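Xaa-Pro dipeptidase (PDB 1WY2) probably splits dipeptides with proline at the C-terminal position, as a homodimeric metallopeptidase with two metal ions per subunit. Local coordinates at residues 85-95 with 108-118. Numbering follows the deposited sequence. Where two conformers were deposited one is given.
Sequences LEGIKSLGIES and KANIKEFKKVD. With GOL (glycerol), chain G.
With I93 chi1 at 60°, CG1 sits between the backbone N and the carbonyl carbon, and CD1 comes back to F114, 3.9 Å from CD2 of that ring. The ring itself, its CG opposite the carbonyl carbon (chi1 -63°), also receives L91 CD2 obliquely, 4.0 Å from F114 CE2, while I111 CG2 rests over one face near the rim. I102 and L105 of helix 99-108 pack on this cluster, and Y99 of the second subunit touches I93 and F114. V117 CG1 packs directly on the backbone of G92, 3.5 Å from G92 CA.

The strands pair in parallel through alternating backbone hydrogen bonds, from E113 N to K89 O through to V117 N to I93 O; the straightest is L91 N to E113 O (2.8 Å, 170° at the hydrogen). Before the strands, a water accepts from G87 N and can donate to I88 O and A109 O, though it has more acceptors in reach than protons. Beyond them, a glycerol, probably from the crystallisation liquor, accepts the S95 N-H at O3 (3.1 Å) and donates to D118 OD1. Strands 90-93 and 113-116, linked through helix 99-108, form a beta-alpha-beta crossover at one edge of the mixed sheet in the creatinase/prolidase N-terminal domain.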
# COMPACT_ATOMS: atom_id res chain seq x y z
N LEU A 85 16.71 -6.67 -22.11
CA LEU A 85 15.60 -7.52 -22.51
C LEU A 85 15.53 -7.74 -24.02
O LEU A 85 14.81 -8.63 -24.48
CB LEU A 85 14.28 -6.91 -22.02
CG LEU A 85 13.90 -7.01 -20.53
CD1 LEU A 85 13.43 -8.41 -20.21
CD2 LEU A 85 15.08 -6.62 -19.65
N GLU A 86 16.28 -6.95 -24.78
CA GLU A 86 16.28 -7.07 -26.23
C GLU A 86 16.63 -8.48 -26.70
O GLU A 86 17.63 -9.05 -26.27
CB GLU A 86 17.28 -6.08 -26.85
CG GLU A 86 16.98 -4.62 -26.58
CD GLU A 86 17.96 -3.69 -27.29
OE1 GLU A 86 19.18 -3.82 -27.06
OE2 GLU A 86 17.50 -2.83 -28.08
N GLY A 87 15.81 -9.03 -27.58
CA GLY A 87 16.06 -10.36 -28.09
C GLY A 87 15.08 -11.41 -27.58
O GLY A 87 14.97 -12.49 -28.15
N ILE A 88 14.37 -11.07 -26.51
CA ILE A 88 13.40 -11.99 -25.93
C ILE A 88 12.12 -12.05 -26.77
O ILE A 88 11.52 -11.02 -27.08
CB ILE A 88 13.03 -11.56 -24.50
CG1 ILE A 88 14.29 -11.56 -23.62
CG2 ILE A 88 11.97 -12.50 -23.93
CD1 ILE A 88 14.07 -11.03 -22.22
N LYS A 89 11.71 -13.25 -27.14
CA LYS A 89 10.50 -13.44 -27.94
C LYS A 89 9.27 -13.56 -27.04
O LYS A 89 8.35 -12.75 -27.13
CB LYS A 89 10.63 -14.70 -28.80
CG LYS A 89 11.74 -14.63 -29.84
CD LYS A 89 11.46 -13.56 -30.88
CE LYS A 89 10.18 -13.85 -31.66
NZ LYS A 89 9.90 -12.83 -32.71
N SER A 90 9.27 -14.58 -26.19
CA SER A 90 8.16 -14.83 -25.27
C SER A 90 8.60 -14.53 -23.84
O SER A 90 9.49 -15.19 -23.32
CB SER A 90 7.70 -16.29 -25.39
OG SER A 90 6.57 -16.55 -24.57
N LEU A 91 7.97 -13.54 -23.22
CA LEU A 91 8.31 -13.14 -21.85
C LEU A 91 7.24 -13.54 -20.84
O LEU A 91 6.06 -13.22 -21.02
CB LEU A 91 8.53 -11.63 -21.78
CG LEU A 91 8.94 -11.04 -20.42
CD1 LEU A 91 10.38 -11.43 -20.10
CD2 LEU A 91 8.80 -9.52 -20.45
N GLY A 92 7.64 -14.22 -19.78
CA GLY A 92 6.70 -14.62 -18.75
C GLY A 92 6.58 -13.48 -17.75
O GLY A 92 7.59 -12.94 -17.31
N ILE A 93 5.35 -13.10 -17.39
CA ILE A 93 5.14 -11.99 -16.46
C ILE A 93 4.08 -12.27 -15.40
O ILE A 93 3.26 -13.18 -15.54
CB ILE A 93 4.73 -10.69 -17.21
CG1 ILE A 93 3.43 -10.92 -17.98
CG2 ILE A 93 5.85 -10.26 -18.16
CD1 ILE A 93 2.82 -9.63 -18.52
N GLU A 94 4.11 -11.47 -14.34
CA GLU A 94 3.15 -11.59 -13.24
C GLU A 94 1.82 -10.97 -13.65
O GLU A 94 1.78 -10.03 -14.44
CB GLU A 94 3.66 -10.86 -12.00
CG GLU A 94 5.00 -11.35 -11.48
CD GLU A 94 5.77 -10.24 -10.79
OE1 GLU A 94 6.06 -9.22 -11.45
OE2 GLU A 94 6.07 -10.38 -9.59
N SER A 95 0.73 -11.48 -13.08
CA SER A 95 -0.59 -10.95 -13.40
C SER A 95 -0.76 -9.53 -12.87
O SER A 95 -1.73 -8.84 -13.21
CB SER A 95 -1.67 -11.85 -12.80
OG SER A 95 -1.65 -13.13 -13.40
N LYS A 108 10.14 -0.80 -26.55
CA LYS A 108 11.57 -0.67 -26.29
C LYS A 108 12.37 -1.97 -26.23
O LYS A 108 13.56 -1.99 -26.56
CB LYS A 108 11.79 0.13 -25.00
CG LYS A 108 11.22 1.54 -25.08
CD LYS A 108 11.50 2.33 -23.81
CE LYS A 108 11.00 3.76 -23.95
NZ LYS A 108 11.26 4.56 -22.72
N ALA A 109 11.74 -3.06 -25.82
CA ALA A 109 12.42 -4.36 -25.75
C ALA A 109 11.96 -5.24 -26.90
O ALA A 109 12.48 -6.34 -27.10
CB ALA A 109 12.12 -5.03 -24.41
N ASN A 110 10.97 -4.75 -27.64
CA ASN A 110 10.41 -5.46 -28.79
C ASN A 110 9.88 -6.84 -28.43
O ASN A 110 9.93 -7.76 -29.25
CB ASN A 110 11.45 -5.56 -29.90
CG ASN A 110 10.85 -6.04 -31.21
OD1 ASN A 110 9.96 -5.41 -31.77
ND2 ASN A 110 11.35 -7.17 -31.71
N ILE A 111 9.37 -6.99 -27.21
CA ILE A 111 8.83 -8.27 -26.78
C ILE A 111 7.64 -8.63 -27.67
O ILE A 111 6.74 -7.81 -27.87
CB ILE A 111 8.36 -8.22 -25.30
CG1 ILE A 111 9.53 -7.82 -24.40
CG2 ILE A 111 7.79 -9.57 -24.89
CD1 ILE A 111 10.72 -8.75 -24.48
N LYS A 112 7.65 -9.85 -28.19
CA LYS A 112 6.59 -10.31 -29.08
C LYS A 112 5.37 -10.91 -28.39
O LYS A 112 4.23 -10.59 -28.75
CB LYS A 112 7.16 -11.35 -30.05
CG LYS A 112 8.12 -10.79 -31.08
CD LYS A 112 7.42 -9.80 -32.00
CE LYS A 112 8.36 -9.28 -33.08
NZ LYS A 112 7.69 -8.30 -33.97
N GLU A 113 5.60 -11.76 -27.40
CA GLU A 113 4.50 -12.43 -26.71
C GLU A 113 4.69 -12.41 -25.19
O GLU A 113 5.81 -12.43 -24.70
CB GLU A 113 4.42 -13.88 -27.20
CG GLU A 113 3.24 -14.69 -26.68
CD GLU A 113 3.25 -16.12 -27.19
OE1 GLU A 113 3.22 -16.33 -28.43
OE2 GLU A 113 3.28 -17.05 -26.36
N PHE A 114 3.57 -12.36 -24.47
CA PHE A 114 3.61 -12.38 -23.01
C PHE A 114 2.78 -13.56 -22.53
O PHE A 114 1.75 -13.89 -23.12
CB PHE A 114 3.02 -11.09 -22.42
CG PHE A 114 3.79 -9.85 -22.77
CD1 PHE A 114 3.54 -9.17 -23.95
CD2 PHE A 114 4.77 -9.37 -21.91
CE1 PHE A 114 4.25 -8.02 -24.28
CE2 PHE A 114 5.49 -8.22 -22.23
CZ PHE A 114 5.23 -7.54 -23.42
N LYS A 115 3.24 -14.20 -21.46
CA LYS A 115 2.53 -15.33 -20.88
C LYS A 115 2.53 -15.20 -19.36
O LYS A 115 3.46 -14.64 -18.79
CB LYS A 115 3.18 -16.66 -21.28
CG LYS A 115 2.82 -17.13 -22.69
CD LYS A 115 3.19 -18.59 -22.88
CE LYS A 115 2.66 -19.13 -24.20
NZ LYS A 115 2.90 -20.60 -24.34
N LYS A 116 1.47 -15.69 -18.73
CA LYS A 116 1.36 -15.61 -17.27
C LYS A 116 2.24 -16.65 -16.59
O LYS A 116 2.32 -17.79 -17.04
CB LYS A 116 -0.09 -15.85 -16.84
CG LYS A 116 -1.11 -14.86 -17.37
CD LYS A 116 -2.50 -15.21 -16.85
CE LYS A 116 -3.56 -14.28 -17.43
NZ LYS A 116 -3.63 -14.39 -18.91
N VAL A 117 2.88 -16.26 -15.49
CA VAL A 117 3.71 -17.18 -14.72
C VAL A 117 3.13 -17.31 -13.32
O VAL A 117 3.73 -17.91 -12.43
CB VAL A 117 5.18 -16.71 -14.62
CG1 VAL A 117 5.79 -16.63 -16.02
CG2 VAL A 117 5.27 -15.38 -13.89
N ASP A 118 1.93 -16.75 -13.15
CA ASP A 118 1.21 -16.77 -11.88
C ASP A 118 1.15 -18.17 -11.25
O ASP A 118 1.35 -18.34 -10.05
CB ASP A 118 -0.21 -16.24 -12.12
CG ASP A 118 -0.99 -16.00 -10.84
OD1 ASP A 118 -0.65 -15.04 -10.11
OD2 ASP A 118 -1.94 -16.75 -10.56
C1 GOL G . 0.26 -11.68 -8.60
O1 GOL G . 0.09 -10.48 -7.85
C2 GOL G . 1.70 -12.18 -8.53
O2 GOL G . 2.07 -12.43 -7.17
C3 GOL G . 1.86 -13.47 -9.34
O3 GOL G . 1.51 -13.28 -10.71
O HOH W 1 12.94 -8.73 -27.98